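Local coordinates for protein cryptic loci regulator 2 (Schizosaccharomyces pombe 972h-, PDB 5IKJ) that promotes transcriptional silencing in fission yeast, acting upstream of histone deacetylases and needed for nucleosome positioning at heterochromatic loci and for silencing by the SHREC complex, at residues T333-G338 with G381-A386; D393-S398 with A489-R494. One frame throughout, in Å; residues are numbered along the deposited sequence.

Contact 1: residues T333-G338 with G381-A386; sequences TWNLFG and GIFRGA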
ATOM      1  N   THR A 333      -0.898  -5.881  22.146  1.00 51.74           N
ATOM      2  CA  THR A 333      -1.940  -6.291  21.220  1.00 64.84           C
ATOM      3  C   THR A 333      -1.348  -6.679  19.870  1.00 64.36           C
ATOM      4  O   THR A 333      -0.157  -6.503  19.602  1.00 58.91           O
ATOM      5  CB  THR A 333      -2.973  -5.176  21.027  1.00 58.67           C
ATOM      6  OG1 THR A 333      -2.350  -4.050  20.394  1.00 59.71           O
ATOM      7  CG2 THR A 333      -3.567  -4.748  22.357  1.00 56.12           C
ATOM      8  N   TRP A 334      -2.211  -7.225  19.014  1.00 59.93           N
ATOM      9  CA  TRP A 334      -1.877  -7.473  17.618  1.00 55.57           C
ATOM     10  C   TRP A 334      -3.175  -7.580  16.836  1.00 55.54           C
ATOM     11  O   TRP A 334      -4.205  -7.992  17.376  1.00 56.31           O
ATOM     12  CB  TRP A 334      -1.036  -8.744  17.443  1.00 48.70           C
ATOM     13  CG  TRP A 334      -1.716 -10.005  17.897  1.00 58.87           C
ATOM     14  CD1 TRP A 334      -1.701 -10.537  19.154  1.00 60.66           C
ATOM     15  CD2 TRP A 334      -2.499 -10.897  17.093  1.00 54.90           C
ATOM     16  NE1 TRP A 334      -2.429 -11.702  19.183  1.00 53.51           N
ATOM     17  CE2 TRP A 334      -2.929 -11.945  17.931  1.00 55.41           C
ATOM     18  CE3 TRP A 334      -2.879 -10.909  15.748  1.00 54.17           C
ATOM     19  CZ2 TRP A 334      -3.720 -12.995  17.467  1.00 56.75           C
ATOM     20  CZ3 TRP A 334      -3.666 -11.953  15.289  1.00 57.38           C
ATOM     21  CH2 TRP A 334      -4.077 -12.980  16.148  1.00 56.05           C
ATOM     22  N   ASN A 335      -3.123  -7.196  15.561  1.00 54.24           N
ATOM     23  CA  ASN A 335      -4.307  -7.260  14.714  1.00 55.62           C
ATOM     24  C   ASN A 335      -3.899  -7.419  13.257  1.00 54.13           C
ATOM     25  O   ASN A 335      -3.041  -6.681  12.765  1.00 49.48           O
ATOM     26  CB  ASN A 335      -5.179  -6.009  14.891  1.00 50.31           C
ATOM     27  CG  ASN A 335      -4.433  -4.723  14.593  1.00 48.48           C
ATOM     28  OD1 ASN A 335      -3.526  -4.335  15.330  1.00 53.11           O
ATOM     29  ND2 ASN A 335      -4.829  -4.040  13.525  1.00 50.69           N
ATOM     30  N   LEU A 336      -4.516  -8.386  12.580  1.00 53.81           N
ATOM     31  CA  LEU A 336      -4.357  -8.528  11.143  1.00 46.89           C
ATOM     32  C   LEU A 336      -5.131  -7.432  10.421  1.00 42.16           C
ATOM     33  O   LEU A 336      -6.116  -6.896  10.935  1.00 50.60           O
ATOM     34  CB  LEU A 336      -4.856  -9.899  10.681  1.00 51.23           C
ATOM     35  CG  LEU A 336      -4.028 -11.139  11.023  1.00 58.34           C
ATOM     36  CD1 LEU A 336      -4.925 -12.365  11.039  1.00 51.65           C
ATOM     37  CD2 LEU A 336      -2.899 -11.324  10.023  1.00 46.88           C
ATOM     38  N   PHE A 337      -4.681  -7.101   9.213  1.00 43.07           N
ATOM     39  CA  PHE A 337      -5.381  -6.132   8.384  1.00 45.66           C
ATOM     40  C   PHE A 337      -5.047  -6.383   6.921  1.00 42.96           C
ATOM     41  O   PHE A 337      -4.023  -6.985   6.590  1.00 47.48           O
ATOM     42  CB  PHE A 337      -5.021  -4.689   8.770  1.00 49.55           C
ATOM     43  CG  PHE A 337      -3.548  -4.396   8.719  1.00 38.88           C
ATOM     44  CD1 PHE A 337      -2.939  -4.039   7.528  1.00 41.62           C
ATOM     45  CD2 PHE A 337      -2.778  -4.465   9.865  1.00 40.53           C
ATOM     46  CE1 PHE A 337      -1.585  -3.767   7.480  1.00 43.83           C
ATOM     47  CE2 PHE A 337      -1.424  -4.192   9.826  1.00 46.45           C
ATOM     48  CZ  PHE A 337      -0.826  -3.843   8.631  1.00 45.38           C
ATOM     49  N   GLY A 338      -5.931  -5.910   6.048  1.00 43.58           N
ATOM     50  CA  GLY A 338      -5.686  -5.951   4.621  1.00 48.62           C
ATOM     51  C   GLY A 338      -5.870  -7.318   3.998  1.00 54.94           C
ATOM     52  O   GLY A 338      -4.960  -7.835   3.342  1.00 44.34           O
ATOM     53  N   GLY A 381      -0.756  -7.398   6.072  1.00 42.34           N
ATOM     54  CA  GLY A 381       0.142  -7.100   7.171  1.00 45.18           C
ATOM     55  C   GLY A 381      -0.501  -7.381   8.510  1.00 47.11           C
ATOM     56  O   GLY A 381      -1.637  -7.853   8.602  1.00 46.57           O
ATOM     57  N   ILE A 382       0.256  -7.069   9.560  1.00 46.32           N
ATOM     58  CA  ILE A 382      -0.145  -7.365  10.929  1.00 48.97           C
ATOM     59  C   ILE A 382       0.614  -6.440  11.869  1.00 49.69           C
ATOM     60  O   ILE A 382       1.828  -6.255  11.728  1.00 48.11           O
ATOM     61  CB  ILE A 382       0.123  -8.843  11.268  1.00 44.34           C
ATOM     62  CG1 ILE A 382      -0.462  -9.203  12.635  1.00 49.07           C
ATOM     63  CG2 ILE A 382       1.621  -9.135  11.238  1.00 45.70           C
ATOM     64  CD1 ILE A 382      -0.492 -10.696  12.907  1.00 48.11           C
ATOM     65  N   PHE A 383      -0.093  -5.841  12.821  1.00 49.13           N
ATOM     66  CA  PHE A 383       0.560  -5.135  13.916  1.00 48.29           C
ATOM     67  C   PHE A 383       1.016  -6.157  14.947  1.00 44.10           C
ATOM     68  O   PHE A 383       0.202  -6.933  15.458  1.00 49.53           O
ATOM     69  CB  PHE A 383      -0.388  -4.128  14.563  1.00 49.53           C
ATOM     70  CG  PHE A 383      -0.465  -2.811  13.851  1.00 36.23           C
ATOM     71  CD1 PHE A 383       0.494  -1.835  14.070  1.00 42.97           C
ATOM     72  CD2 PHE A 383      -1.506  -2.537  12.982  1.00 47.06           C
ATOM     73  CE1 PHE A 383       0.424  -0.615  13.420  1.00 45.97           C
ATOM     74  CE2 PHE A 383      -1.582  -1.318  12.331  1.00 44.34           C
ATOM     75  CZ  PHE A 383      -0.616  -0.356  12.551  1.00 44.43           C
ATOM     76  N   ARG A 384       2.309  -6.168  15.248  1.00 50.39           N
ATOM     77  CA  ARG A 384       2.850  -6.991  16.325  1.00 46.95           C
ATOM     78  C   ARG A 384       3.271  -6.042  17.438  1.00 50.69           C
ATOM     79  O   ARG A 384       4.363  -5.468  17.396  1.00 53.77           O
ATOM     80  CB  ARG A 384       4.022  -7.849  15.855  1.00 45.02           C
ATOM     81  CG  ARG A 384       4.540  -8.770  16.949  1.00 42.13           C
ATOM     82  CD  ARG A 384       5.858  -9.426  16.606  1.00 48.17           C
ATOM     83  NE  ARG A 384       6.274 -10.324  17.679  1.00 54.53           N
ATOM     84  CZ  ARG A 384       6.813  -9.922  18.827  1.00 51.76           C
ATOM     85  NH1 ARG A 384       7.009  -8.631  19.063  1.00 60.07           N
ATOM     86  NH2 ARG A 384       7.154 -10.815  19.745  1.00 54.09           N
ATOM     87  N   GLY A 385       2.404  -5.883  18.434  1.00 59.89           N
ATOM     88  CA  GLY A 385       2.679  -4.971  19.524  1.00 60.96           C
ATOM     89  C   GLY A 385       2.966  -3.565  19.040  1.00 50.75           C
ATOM     90  O   GLY A 385       2.076  -2.885  18.520  1.00 49.54           O
ATOM     91  N   ALA A 386       4.215  -3.125  19.192  1.00 49.34           N
ATOM     92  CA  ALA A 386       4.594  -1.764  18.837  1.00 51.92           C
ATOM     93  C   ALA A 386       4.849  -1.580  17.348  1.00 53.89           C
ATOM     94  O   ALA A 386       4.804  -0.443  16.864  1.00 53.46           O
ATOM     95  CB  ALA A 386       5.852  -1.354  19.606  1.00 47.21           C
TER
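One face of the Phe337 ring covers the backbone of Gly381, whose CA stands 4.1 Å from the ring centroid in a CH-pi contact. Its CG sits between the backbone N and the carbonyl carbon (chi1 56°), which swings the ring across to the partner strand. A side chain on Gly381 would run into the ring, so glycine suits this position. On the sheet face that carries Asn335, Phe337 and Phe383, CE2 of Phe337 meets CD2 of Phe383 at 3.6 Å, the two rings inclined at 53° and meeting obliquely. The amide of Asn335 lies alongside the Phe383 ring and points the same way, the two planes only 15° apart, with OD1 of Asn335 at 3.2 Å from CB of Phe383. An alanine in place of Phe337 would probably uncover the Gly381 backbone and leave one side of the Phe383 ring without its aromatic neighbour. On the opposite face of the sheet, CD1 of Ile382 fits between CE3 of Trp334 (3.7 Å) and CD2 of Leu336 (3.8 Å). These side chains hang on an antiparallel ladder in which Phe383 N donates to Asn335 O at 3.1 Å and Phe337 N to Gly381 O at 3.2 Å. At the far end Gly385 N bonds Thr333 O (2.9 Å) as the chain leaves the strand with positive phi. Strands 333-340 and 377-384 thus pair inside a mixed sheet, with strand 513-514 parallel to the former and strands 387-390 and 411-419 antiparallel to the latter. Phe337 meets Trp390 edge-to-face, Ile382 packs on Val425 and Phe427 of strand 425-436, and helix 518-522 brings Arg518 against Thr333 and Phe383.

Contact 2: residues D393-S398 with A489-R494; sequences DLCVIS and ADVLGR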
ATOM      1  N   ASP A 393       8.187  -7.704   3.590  1.00 45.08           N
ATOM      2  CA  ASP A 393       8.937  -7.053   4.652  1.00 39.65           C
ATOM      3  C   ASP A 393      10.028  -7.987   5.173  1.00 46.38           C
ATOM      4  O   ASP A 393      10.118  -9.156   4.790  1.00 47.80           O
ATOM      5  CB  ASP A 393       7.981  -6.640   5.777  1.00 46.99           C
ATOM      6  CG  ASP A 393       8.618  -5.705   6.783  1.00 45.74           C
ATOM      7  OD1 ASP A 393       9.682  -5.122   6.480  1.00 46.19           O
ATOM      8  OD2 ASP A 393       8.046  -5.551   7.881  1.00 50.68           O
ATOM      9  N   LEU A 394      10.873  -7.450   6.054  1.00 47.83           N
ATOM     10  CA  LEU A 394      11.940  -8.209   6.695  1.00 39.58           C
ATOM     11  C   LEU A 394      11.677  -8.257   8.192  1.00 49.46           C
ATOM     12  O   LEU A 394      11.474  -7.213   8.821  1.00 52.02           O
ATOM     13  CB  LEU A 394      13.307  -7.576   6.414  1.00 44.78           C
ATOM     14  CG  LEU A 394      13.582  -7.226   4.950  1.00 46.49           C
ATOM     15  CD1 LEU A 394      14.882  -6.449   4.817  1.00 45.73           C
ATOM     16  CD2 LEU A 394      13.617  -8.484   4.091  1.00 51.13           C
ATOM     17  N   CYS A 395      11.681  -9.464   8.761  1.00 49.58           N
ATOM     18  CA  CYS A 395      11.369  -9.645  10.170  1.00 41.33           C
ATOM     19  C   CYS A 395      12.343 -10.630  10.802  1.00 55.39           C
ATOM     20  O   CYS A 395      12.892 -11.509  10.131  1.00 49.82           O
ATOM     21  CB  CYS A 395       9.931 -10.149  10.366  1.00 55.78           C
ATOM     22  SG  CYS A 395       9.673 -11.873   9.867  1.00 64.02           S
ATOM     23  N   VAL A 396      12.547 -10.468  12.105  1.00 53.58           N
ATOM     24  CA  VAL A 396      13.373 -11.370  12.899  1.00 54.17           C
ATOM     25  C   VAL A 396      12.496 -12.503  13.412  1.00 47.28           C
ATOM     26  O   VAL A 396      11.340 -12.286  13.793  1.00 50.43           O
ATOM     27  CB  VAL A 396      14.043 -10.611  14.062  1.00 58.43           C
ATOM     28  CG1 VAL A 396      14.880 -11.553  14.919  1.00 50.15           C
ATOM     29  CG2 VAL A 396      14.900  -9.468  13.533  1.00 50.48           C
ATOM     30  N   ILE A 397      13.044 -13.719  13.426  1.00 52.00           N
ATOM     31  CA  ILE A 397      12.325 -14.891  13.906  1.00 53.28           C
ATOM     32  C   ILE A 397      13.216 -15.655  14.874  1.00 49.30           C
ATOM     33  O   ILE A 397      14.444 -15.552  14.843  1.00 54.39           O
ATOM     34  CB  ILE A 397      11.867 -15.820  12.758  1.00 62.70           C
ATOM     35  CG1 ILE A 397      13.077 -16.423  12.032  1.00 50.38           C
ATOM     36  CG2 ILE A 397      10.971 -15.057  11.790  1.00 56.14           C
ATOM     37  CD1 ILE A 397      12.718 -17.439  10.971  1.00 60.08           C
ATOM     38  N   SER A 398      12.573 -16.433  15.743  1.00 57.76           N
ATOM     39  CA  SER A 398      13.306 -17.318  16.639  1.00 64.11           C
ATOM     40  C   SER A 398      14.108 -18.330  15.834  1.00 63.90           C
ATOM     41  O   SER A 398      13.586 -18.963  14.913  1.00 70.13           O
ATOM     42  CB  SER A 398      12.339 -18.044  17.573  1.00 59.27           C
ATOM     43  OG  SER A 398      11.568 -17.127  18.328  1.00 78.79           O
ATOM     44  N   ALA A 489       3.814 -16.886  16.319  1.00 53.26           N
ATOM     45  CA  ALA A 489       4.434 -17.044  17.631  1.00 58.08           C
ATOM     46  C   ALA A 489       5.954 -16.956  17.567  1.00 55.73           C
ATOM     47  O   ALA A 489       6.592 -16.586  18.559  1.00 60.72           O
ATOM     48  CB  ALA A 489       4.018 -18.382  18.242  1.00 59.77           C
ATOM     49  N   ASP A 490       6.554 -17.295  16.427  1.00 56.36           N
ATOM     50  CA  ASP A 490       8.005 -17.307  16.289  1.00 49.60           C
ATOM     51  C   ASP A 490       8.548 -16.061  15.604  1.00 51.57           C
ATOM     52  O   ASP A 490       9.757 -15.983  15.360  1.00 48.67           O
ATOM     53  CB  ASP A 490       8.452 -18.559  15.522  1.00 54.48           C
ATOM     54  CG  ASP A 490       8.323 -19.825  16.349  1.00 55.23           C
ATOM     55  OD1 ASP A 490       8.497 -19.752  17.583  1.00 60.47           O
ATOM     56  OD2 ASP A 490       8.048 -20.894  15.768  1.00 66.45           O
ATOM     57  N   VAL A 491       7.695 -15.096  15.283  1.00 50.11           N
ATOM     58  CA  VAL A 491       8.139 -13.798  14.789  1.00 54.40           C
ATOM     59  C   VAL A 491       8.417 -12.905  15.989  1.00 57.50           C
ATOM     60  O   VAL A 491       7.551 -12.725  16.855  1.00 55.49           O
ATOM     61  CB  VAL A 491       7.086 -13.168  13.863  1.00 55.05           C
ATOM     62  CG1 VAL A 491       7.559 -11.809  13.362  1.00 58.82           C
ATOM     63  CG2 VAL A 491       6.789 -14.090  12.691  1.00 53.00           C
ATOM     64  N   LEU A 492       9.624 -12.347  16.044  1.00 56.86           N
ATOM     65  CA  LEU A 492      10.057 -11.557  17.189  1.00 60.12           C
ATOM     66  C   LEU A 492       9.893 -10.060  16.981  1.00 59.31           C
ATOM     67  O   LEU A 492       9.703  -9.329  17.959  1.00 57.89           O
ATOM     68  CB  LEU A 492      11.524 -11.863  17.511  1.00 54.58           C
ATOM     69  CG  LEU A 492      11.843 -13.343  17.745  1.00 60.85           C
ATOM     70  CD1 LEU A 492      13.334 -13.549  17.973  1.00 59.59           C
ATOM     71  CD2 LEU A 492      11.046 -13.897  18.919  1.00 61.28           C
ATOM     72  N   GLY A 493       9.961  -9.589  15.745  1.00 54.43           N
ATOM     73  CA  GLY A 493       9.783  -8.179  15.474  1.00 56.13           C
ATOM     74  C   GLY A 493      10.343  -7.825  14.110  1.00 59.06           C
ATOM     75  O   GLY A 493      10.716  -8.694  13.323  1.00 61.17           O
ATOM     76  N   ARG A 494      10.383  -6.523  13.853  1.00 52.33           N
ATOM     77  CA  ARG A 494      10.938  -6.027  12.605  1.00 50.72           C
ATOM     78  C   ARG A 494      12.452  -6.188  12.575  1.00 53.64           C
ATOM     79  O   ARG A 494      13.128  -6.135  13.605  1.00 55.24           O
ATOM     80  CB  ARG A 494      10.600  -4.552  12.409  1.00 59.16           C
ATOM     81  CG  ARG A 494       9.141  -4.248  12.120  1.00 57.32           C
ATOM     82  CD  ARG A 494       8.936  -2.749  11.936  1.00 53.66           C
ATOM     83  NE  ARG A 494       9.874  -2.193  10.964  1.00 53.01           N
ATOM     84  CZ  ARG A 494       9.952  -0.907  10.641  1.00 47.77           C
ATOM     85  NH1 ARG A 494       9.143  -0.023  11.206  1.00 56.06           N
ATOM     86  NH2 ARG A 494      10.843  -0.507   9.746  1.00 48.97           N
TER
HETATM   87  O   HOH W   1      11.112  -3.946   8.768  1.00 52.77           O
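Leu492 reaches over the end of strand 394-397, its CD1 lying 4.0 Å from CG1 of Val396 and its CD2 3.3 Å from OG of Ser398. With CG anti to the carbonyl carbon (chi1 -55°), the isobutyl group leans toward the partner segment, and CD1 also rests against the Ile397 carbonyl carbon and Ser398 N. The Leu492 and Val396 side chains meet at a slant, while the other branch of Val396, CG2, approaches the Arg494 carbonyl. Away from Leu492, the paired residues Ile397 and Val491 send their side chains to a common face, where SG of Cys395 also approaches CG1 of Val491 (4.1 Å). Three backbone bonds join the segments: Val396 N to Gly493 O (2.8 Å), Leu492 N to Val396 O (2.8 Å), and Ser398 N to Asp490 O (2.9 Å). Both polar backbone atoms of Val396 are therefore used, but by successive residues, because the register slips by one between Val396 and Ile397 in a beta bulge. Gly493 follows the slip in a backbone conformation in which any CB would collide with the carbonyl oxygen of Leu492. At the other end a water bridges the two segments, lying within hydrogen-bonding distance of Asp393 OD1 and accepting from Arg494 NE (3.1 Å). Asp393 makes salt bridges with Arg243 and Arg462, and Arg494 with Glu246, so this end lies in a network of charges. Strand 394-397 also pairs antiparallel with strand 411-419, placing Leu394 against Phe411, Tyr413 and helix 461-469. Leu389 of strand 387-390 packs on Cys395, Val491 and Arg494, while strand 425-436 contributes Leu431 to Ile397 and Phe427 to Val491.

Contact 1 and contact 2 belong to one branched, mixed beta sheet, their centres about 13 Å apart on the same side of the chain's centre. They follow in series: 333-338 and 381-386 have paired before 393-398 begins, and its partner 489-494 comes some 90 residues later. Strand 411-419 joins them, lying antiparallel to both 377-384 and 394-397. Arg384 reaches across from contact 1, its NE making a weak hydrogen bond to the Val491 carbonyl. Within the Clr2 family region, of the SH3 clan, contact 2 joins two parts about 90 residues apart, and contact 1 brings strand 333-340 into the same sheet.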